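Local coordinates for period circadian protein homolog 2 (PDB 3GDI) that acts in the mammalian circadian clock as a nuclear transcription regulator, its tandem PAS domains probably mediating interactions between clock proteins, at residues H171-L176 and R257-I262; F123-Y128 and L146-V151; V202-S207 and S230-R235. All blocks are in the same frame, centred on the assembly; numbering follows the deposited sequence.

Contact 2 belongs to the PAS-A domain; contacts 1 and 3 both reach the five-stranded sheet of the second PAS domain, with centres about 19 Å apart and contact 2 about 31 Å from either. All three are partly buried, and none is wholly core or wholly surface. Contact 2 is a regular strand pair within a beta hairpin, mostly apolar on the F123, M125 and L146 side, where R150 also lies. Contact 1 holds a single backbone pair where strand 166-171 ends, with an imidazole on an isoleucine and a phenylalanine at the dimer contact. Contact 3 fastens the turn after helix 200-203 to an outermost strand, relying on two arginines beside backbone bonds.

Contact 1 of 3, residues H171-L176 and R257-I262; sequences HTPNCL and RKISFI
H171 lays one face of its imidazole ring on I262, and this pair is the tight part of the contact. I262 CB lies 3.5 Å from the centroid of the H171 ring, 17° off the ring normal, a CH-pi contact over the face. The gamma carbons of I262 extend this cover: CG2 comes within 3.4 Å of H171 CE1, while CG1 lies by NE2 and CD2. With CG of H171 set between its backbone N and carbonyl carbon (chi1 64°), the ring leans over its strand partner. Their backbones form an antiparallel hydrogen-bonded pair, H171 N to I262 O at 2.9 Å and I262 N to H171 O at 2.8 Å. The polar ring atoms are also held: a water bonds to H171 ND1 at 2.8 Å and only weakly to I262 O, and NE2 pairs with H216 NE2.

Past H171 the contact loosens, and T172, P173 and S260 are partly open to solvent while I259 and F261 stay buried. T172 to C175 make a type I turn, in which P173 CG approaches I259 O at 3.4 Å and T172 CG2 stands obliquely by the F261 ring. N174 OD1 takes T172 OG1 at 2.6 Å and the L176 backbone N from opposite faces of its plane, the second bond closing an Asx turn. In the facing strand, S260 and F261 form a classic beta bulge against F251.

In the antiparallel PAS sheet, strand 259-268 runs between strands 166-171 and 241-252. I259 and I262 pack on I219 of helix 209-221, P173 and N174 touch H301 of helix 291-303, and the F261 ring stacks on F261 of the second subunit.

Contact 2 of 3, residues F123-Y128 and L146-V151; sequences FRMTPY and LLAERV
The F123 ring turns one face to R150 and its edge to the neighbouring strand, with E149 N in the ring plane. R150 CA lies over that face, 3.9 Å from the ring centroid, a CH-pi contact, and R150 CG reaches F123 CZ at 3.6 Å. With CG anti to the carbonyl carbon (chi1 -87°), the ring is brought against the opposite strand, where CD1 also meets the methyl of A148; F27 meets it edge-to-face. At the other end the Y128 ring takes L147 CD1 at its edge, 3.5 Å from CE2. T126 OG1 stands over one face of the R124 guanidinium, toward its rim. Were F123 cut back to an alanine, the R150 methylenes and the A148 methyl would probably lose their aromatic cover, and F27 its edge-to-face partner.

The two strands form the beta hairpin 121-131 and 142-150 of the PAS-A sheet, whose strand order, 2-1-5-4-3, is that of the PAS fold. R124 with E149 and T126 with L147 are the hydrogen-bonded pairs; R124 and E149 bond both ways, each at 171°, with R124 N to E149 O at 2.7 Å. On the F123 side, M125 CG packs on A148 CB at 3.8 Å and P127 CB meets L146 CD2. On the other side, T126 OG1 is held by S103 OG and by a water at 2.6 Å, which donates to L147 O.

Contact 3 of 3, residues V202-S207 and S230-R235; sequences VQLHPS and SPIRFR
R233 lies alongside H205, both side chains pointing the same way, and can be followed outward atom by atom. R233 CB starts 3.8 Å from H205 CB. Beyond it the chain bends at chi3 (-60°), which lays the guanidinium flat on the imidazole, the planes 1° apart. NE runs by ND1 and CG of the ring, and R233 CZ comes to 3.5 Å from H205 ND1. At the tip NH2 stands over the middle of the ring, 3.6 Å from H205 CD2, while NH1 lies toward the ND1-CE1 side, 3.7 Å from H205 CE1; S207 CB is at the guanidinium edge, by NH2. A stacked charge this close would probably disfavour protonation of H205.

Backbone bonds fix the register on either side of L204, which forms a single bridge with F234: R235 N donates to Q203 O at 2.7 Å and H205 N to R233 O at 3.1 Å. Q203 CB stands over a face of the F234 ring, a CH-pi contact, while L204 CD1 meets the same ring obliquely. R235 bends back toward V202, where its NH1 bonds to V202 O at 3.3 Å, from above the carbonyl plane, and a water links that oxygen to NE. Q203 OE1 lies over the guanidinium, and NH2 makes a salt bridge with E286.

Strand 227-235 is an outermost strand of the PAS sheet, paired with strand 241-252. Helix 209-221 takes L204 on M212 and I232 on L211, while F177 of strand 177-180 packs against Q203 and F234.

Contact 1 of 3, residues H171-L176 and R257-I262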
# COMPACT_ATOMS: atom_id res chain seq x y z
N HIS A 171 2.41 9.72 4.16
CA HIS A 171 2.73 8.76 5.20
C HIS A 171 1.63 8.63 6.25
O HIS A 171 0.84 9.55 6.47
CB HIS A 171 4.11 9.01 5.84
CG HIS A 171 4.26 10.31 6.58
ND1 HIS A 171 4.77 11.45 6.00
CD2 HIS A 171 4.12 10.60 7.89
CE1 HIS A 171 4.95 12.38 6.92
NE2 HIS A 171 4.56 11.89 8.08
N THR A 172 1.54 7.45 6.85
CA THR A 172 0.55 7.19 7.87
C THR A 172 1.02 7.74 9.21
O THR A 172 2.18 8.15 9.35
CB THR A 172 0.27 5.66 7.99
OG1 THR A 172 1.48 4.93 7.77
CG2 THR A 172 -0.77 5.22 6.97
N PRO A 173 0.14 7.77 10.21
CA PRO A 173 0.56 8.31 11.50
C PRO A 173 1.77 7.60 12.11
O PRO A 173 2.57 8.24 12.78
CB PRO A 173 -0.70 8.17 12.35
CG PRO A 173 -1.80 8.34 11.34
CD PRO A 173 -1.30 7.46 10.22
N ASN A 174 1.91 6.30 11.85
CA ASN A 174 3.05 5.54 12.39
C ASN A 174 4.35 5.96 11.69
O ASN A 174 5.41 5.39 11.92
CB ASN A 174 2.85 4.02 12.23
CG ASN A 174 2.78 3.60 10.78
OD1 ASN A 174 2.90 4.43 9.88
ND2 ASN A 174 2.57 2.32 10.54
N CYS A 175 4.24 6.96 10.81
CA CYS A 175 5.39 7.50 10.10
C CYS A 175 6.13 6.62 9.10
O CYS A 175 7.33 6.79 8.91
CB CYS A 175 6.40 8.06 11.11
SG CYS A 175 5.82 9.58 11.90
N LEU A 176 5.42 5.68 8.48
CA LEU A 176 6.00 4.84 7.44
C LEU A 176 5.41 5.37 6.13
O LEU A 176 4.21 5.65 6.06
CB LEU A 176 5.57 3.39 7.62
CG LEU A 176 6.33 2.48 8.58
CD1 LEU A 176 7.01 3.31 9.66
CD2 LEU A 176 5.35 1.45 9.16
N ARG A 257 -12.25 12.35 13.19
CA ARG A 257 -11.48 13.55 13.43
C ARG A 257 -10.00 13.26 13.62
O ARG A 257 -9.22 14.14 13.96
CB ARG A 257 -12.04 14.29 14.64
CG ARG A 257 -13.20 15.23 14.31
CD ARG A 257 -12.66 16.50 13.67
NE ARG A 257 -12.87 16.55 12.23
CZ ARG A 257 -12.16 17.30 11.39
NH1 ARG A 257 -11.18 18.08 11.84
NH2 ARG A 257 -12.45 17.30 10.10
N LYS A 258 -9.60 12.01 13.41
CA LYS A 258 -8.19 11.65 13.54
C LYS A 258 -7.51 11.71 12.19
O LYS A 258 -8.12 11.39 11.16
CB LYS A 258 -8.03 10.23 14.10
CG LYS A 258 -8.41 10.07 15.54
CD LYS A 258 -8.18 8.63 15.99
CE LYS A 258 -8.83 8.36 17.33
NZ LYS A 258 -8.43 9.38 18.35
N ILE A 259 -6.25 12.13 12.20
CA ILE A 259 -5.45 12.23 10.99
C ILE A 259 -5.19 10.83 10.45
O ILE A 259 -4.78 9.95 11.21
CB ILE A 259 -4.09 12.94 11.30
CG1 ILE A 259 -4.31 14.45 11.35
CG2 ILE A 259 -3.02 12.53 10.29
CD1 ILE A 259 -3.03 15.27 11.39
N SER A 260 -5.46 10.63 9.15
CA SER A 260 -5.24 9.34 8.49
C SER A 260 -3.94 9.32 7.68
O SER A 260 -3.29 8.27 7.58
CB SER A 260 -6.40 9.02 7.55
OG SER A 260 -7.63 8.93 8.24
N PHE A 261 -3.57 10.45 7.08
CA PHE A 261 -2.34 10.56 6.30
C PHE A 261 -1.71 11.95 6.46
O PHE A 261 -2.40 12.92 6.75
CB PHE A 261 -2.60 10.41 4.79
CG PHE A 261 -3.27 9.14 4.40
CD1 PHE A 261 -4.65 9.10 4.25
CD2 PHE A 261 -2.52 7.99 4.15
CE1 PHE A 261 -5.28 7.94 3.84
CE2 PHE A 261 -3.14 6.82 3.73
CZ PHE A 261 -4.52 6.78 3.58
N ILE A 262 -0.41 12.02 6.24
CA ILE A 262 0.32 13.29 6.28
C ILE A 262 0.85 13.38 4.86
O ILE A 262 1.49 12.44 4.40
CB ILE A 262 1.54 13.22 7.21
CG1 ILE A 262 1.12 12.87 8.64
CG2 ILE A 262 2.29 14.55 7.15
CD1 ILE A 262 0.51 14.03 9.40
O HOH W 1 4.74 12.67 3.46

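Contact 2 of 3, residues F123-Y128 and L146-V151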
# COMPACT_ATOMS: atom_id res chain seq x y z
N PHE A 123 13.47 1.62 -15.05
CA PHE A 123 12.56 1.74 -16.18
C PHE A 123 11.14 2.02 -15.70
O PHE A 123 10.68 1.44 -14.72
CB PHE A 123 12.55 0.44 -17.00
CG PHE A 123 13.60 0.39 -18.06
CD1 PHE A 123 13.35 0.88 -19.34
CD2 PHE A 123 14.86 -0.12 -17.77
CE1 PHE A 123 14.34 0.87 -20.31
CE2 PHE A 123 15.86 -0.14 -18.74
CZ PHE A 123 15.60 0.35 -20.02
N ARG A 124 10.46 2.94 -16.37
CA ARG A 124 9.10 3.23 -16.01
C ARG A 124 8.31 2.36 -16.95
O ARG A 124 8.58 2.35 -18.14
CB ARG A 124 8.77 4.70 -16.26
CG ARG A 124 7.38 5.09 -15.82
CD ARG A 124 6.65 5.83 -16.92
NE ARG A 124 5.36 6.34 -16.47
CZ ARG A 124 4.44 6.86 -17.27
NH1 ARG A 124 4.67 6.95 -18.57
NH2 ARG A 124 3.29 7.30 -16.76
N MET A 125 7.34 1.63 -16.42
CA MET A 125 6.56 0.75 -17.27
C MET A 125 5.05 0.91 -17.14
O MET A 125 4.53 1.10 -16.04
CB MET A 125 6.95 -0.69 -17.00
CG MET A 125 8.44 -0.94 -17.13
SD MET A 125 8.80 -2.69 -17.18
CE MET A 125 8.68 -3.11 -15.42
N THR A 126 4.36 0.83 -18.26
CA THR A 126 2.91 0.94 -18.29
C THR A 126 2.40 -0.40 -18.82
O THR A 126 2.75 -0.80 -19.93
CB THR A 126 2.43 2.07 -19.21
OG1 THR A 126 3.30 3.20 -19.08
CG2 THR A 126 1.02 2.49 -18.84
N PRO A 127 1.57 -1.10 -18.04
CA PRO A 127 0.99 -2.40 -18.37
C PRO A 127 -0.36 -2.36 -19.09
O PRO A 127 -1.29 -1.67 -18.66
CB PRO A 127 0.88 -3.06 -17.01
CG PRO A 127 0.41 -1.92 -16.17
CD PRO A 127 1.30 -0.77 -16.62
N TYR A 128 -0.45 -3.13 -20.17
CA TYR A 128 -1.68 -3.22 -20.95
C TYR A 128 -2.06 -4.68 -21.18
O TYR A 128 -1.21 -5.51 -21.52
CB TYR A 128 -1.49 -2.53 -22.31
CG TYR A 128 -1.31 -1.04 -22.20
CD1 TYR A 128 -2.30 -0.24 -21.62
CD2 TYR A 128 -0.16 -0.42 -22.69
CE1 TYR A 128 -2.14 1.14 -21.53
CE2 TYR A 128 0.01 0.96 -22.61
CZ TYR A 128 -0.99 1.74 -22.03
OH TYR A 128 -0.84 3.10 -21.95
N LEU A 146 3.71 -4.21 -22.40
CA LEU A 146 4.18 -3.12 -21.55
C LEU A 146 5.12 -2.19 -22.28
O LEU A 146 6.02 -2.62 -22.99
CB LEU A 146 4.91 -3.66 -20.32
CG LEU A 146 4.11 -4.41 -19.25
CD1 LEU A 146 4.34 -5.90 -19.41
CD2 LEU A 146 4.56 -3.95 -17.87
N LEU A 147 4.89 -0.90 -22.10
CA LEU A 147 5.74 0.11 -22.71
C LEU A 147 6.72 0.49 -21.61
O LEU A 147 6.32 0.96 -20.54
CB LEU A 147 4.91 1.32 -23.13
CG LEU A 147 3.96 1.05 -24.29
CD1 LEU A 147 2.86 2.11 -24.35
CD2 LEU A 147 4.76 1.03 -25.57
N ALA A 148 8.01 0.26 -21.86
CA ALA A 148 9.04 0.55 -20.88
C ALA A 148 9.93 1.68 -21.32
O ALA A 148 10.50 1.65 -22.40
CB ALA A 148 9.87 -0.68 -20.65
N GLU A 149 10.07 2.69 -20.46
CA GLU A 149 10.91 3.84 -20.75
C GLU A 149 12.02 3.99 -19.71
O GLU A 149 11.75 4.03 -18.51
CB GLU A 149 10.07 5.11 -20.78
CG GLU A 149 10.89 6.37 -20.90
CD GLU A 149 10.03 7.61 -20.96
OE1 GLU A 149 10.59 8.73 -21.00
OE2 GLU A 149 8.79 7.46 -20.96
N ARG A 150 13.25 4.07 -20.19
CA ARG A 150 14.40 4.23 -19.31
C ARG A 150 14.27 5.58 -18.62
O ARG A 150 13.95 6.58 -19.26
CB ARG A 150 15.69 4.17 -20.14
CG ARG A 150 16.90 3.63 -19.41
CD ARG A 150 17.80 4.71 -18.89
NE ARG A 150 18.90 4.13 -18.13
CZ ARG A 150 19.86 4.83 -17.53
NH1 ARG A 150 19.87 6.16 -17.60
NH2 ARG A 150 20.81 4.20 -16.85
N VAL A 151 14.51 5.60 -17.31
CA VAL A 151 14.42 6.82 -16.51
C VAL A 151 15.78 7.46 -16.26
O VAL A 151 16.76 6.78 -15.95
CB VAL A 151 13.74 6.53 -15.15
CG1 VAL A 151 13.75 7.78 -14.29
CG2 VAL A 151 12.31 6.07 -15.37
O HOH W 2 5.41 3.78 -20.49

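Contact 3 of 3, residues V202-S207 and S230-R235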
# COMPACT_ATOMS: atom_id res chain seq x y z
N VAL A 202 14.06 7.97 8.72
CA VAL A 202 15.32 7.37 8.32
C VAL A 202 15.94 8.12 7.14
O VAL A 202 17.16 8.34 7.10
CB VAL A 202 15.13 5.85 8.01
CG1 VAL A 202 16.04 5.38 6.90
CG2 VAL A 202 15.42 5.05 9.25
N GLN A 203 15.11 8.55 6.20
CA GLN A 203 15.59 9.28 5.03
C GLN A 203 16.01 10.71 5.34
O GLN A 203 16.66 11.35 4.53
CB GLN A 203 14.51 9.32 3.95
CG GLN A 203 14.06 7.97 3.48
CD GLN A 203 15.20 7.13 2.97
OE1 GLN A 203 16.11 7.63 2.32
NE2 GLN A 203 15.14 5.83 3.23
N LEU A 204 15.63 11.23 6.49
CA LEU A 204 16.00 12.60 6.82
C LEU A 204 17.39 12.68 7.42
O LEU A 204 17.86 11.74 8.04
CB LEU A 204 14.98 13.21 7.79
CG LEU A 204 13.80 14.01 7.23
CD1 LEU A 204 13.04 13.24 6.17
CD2 LEU A 204 12.88 14.35 8.37
N HIS A 205 18.05 13.82 7.22
CA HIS A 205 19.37 14.00 7.78
C HIS A 205 19.20 13.91 9.29
O HIS A 205 18.22 14.42 9.84
CB HIS A 205 19.93 15.38 7.40
CG HIS A 205 21.31 15.63 7.94
ND1 HIS A 205 22.41 15.77 7.12
CD2 HIS A 205 21.77 15.71 9.21
CE1 HIS A 205 23.49 15.91 7.86
NE2 HIS A 205 23.13 15.88 9.13
N PRO A 206 20.15 13.27 9.99
CA PRO A 206 20.06 13.14 11.45
C PRO A 206 19.85 14.45 12.22
O PRO A 206 19.34 14.44 13.33
CB PRO A 206 21.37 12.43 11.83
CG PRO A 206 22.27 12.62 10.63
CD PRO A 206 21.31 12.53 9.47
N SER A 207 20.21 15.58 11.63
CA SER A 207 20.04 16.87 12.30
C SER A 207 18.69 17.54 11.99
O SER A 207 18.37 18.58 12.55
CB SER A 207 21.17 17.83 11.92
OG SER A 207 22.42 17.30 12.29
N SER A 230 11.15 24.96 5.68
CA SER A 230 12.39 24.70 4.97
C SER A 230 13.54 25.30 5.76
O SER A 230 13.34 26.24 6.53
CB SER A 230 12.33 25.34 3.58
OG SER A 230 11.76 26.63 3.65
N PRO A 231 14.75 24.76 5.59
CA PRO A 231 15.01 23.64 4.69
C PRO A 231 15.05 22.32 5.45
O PRO A 231 15.27 22.30 6.66
CB PRO A 231 16.37 23.98 4.13
CG PRO A 231 17.08 24.42 5.39
CD PRO A 231 16.03 25.31 6.09
N ILE A 232 14.84 21.23 4.74
CA ILE A 232 14.90 19.91 5.32
C ILE A 232 15.79 19.15 4.34
O ILE A 232 15.69 19.35 3.14
CB ILE A 232 13.49 19.24 5.36
CG1 ILE A 232 12.73 19.67 6.63
CG2 ILE A 232 13.61 17.73 5.34
CD1 ILE A 232 13.26 19.03 7.89
N ARG A 233 16.68 18.32 4.86
CA ARG A 233 17.55 17.54 3.99
C ARG A 233 17.05 16.11 3.92
O ARG A 233 16.77 15.49 4.94
CB ARG A 233 18.99 17.61 4.49
CG ARG A 233 19.65 18.92 4.11
CD ARG A 233 21.00 19.09 4.75
NE ARG A 233 20.88 19.08 6.21
CZ ARG A 233 21.91 19.19 7.04
NH1 ARG A 233 23.15 19.32 6.56
NH2 ARG A 233 21.71 19.17 8.36
N PHE A 234 16.91 15.61 2.70
CA PHE A 234 16.40 14.26 2.44
C PHE A 234 17.48 13.44 1.72
O PHE A 234 18.06 13.89 0.73
CB PHE A 234 15.17 14.39 1.54
CG PHE A 234 14.32 13.16 1.49
CD1 PHE A 234 13.15 13.08 2.25
CD2 PHE A 234 14.67 12.09 0.67
CE1 PHE A 234 12.33 11.95 2.19
CE2 PHE A 234 13.86 10.95 0.61
CZ PHE A 234 12.69 10.88 1.37
N ARG A 235 17.74 12.22 2.21
CA ARG A 235 18.76 11.38 1.60
C ARG A 235 18.31 10.69 0.32
O ARG A 235 17.19 10.17 0.23
CB ARG A 235 19.23 10.32 2.60
CG ARG A 235 20.34 9.42 2.06
CD ARG A 235 21.13 8.77 3.19
NE ARG A 235 20.25 8.14 4.16
CZ ARG A 235 19.51 7.07 3.91
NH1 ARG A 235 18.72 6.56 4.85
NH2 ARG A 235 19.57 6.49 2.72
O HOH W 3 20.15 9.52 7.09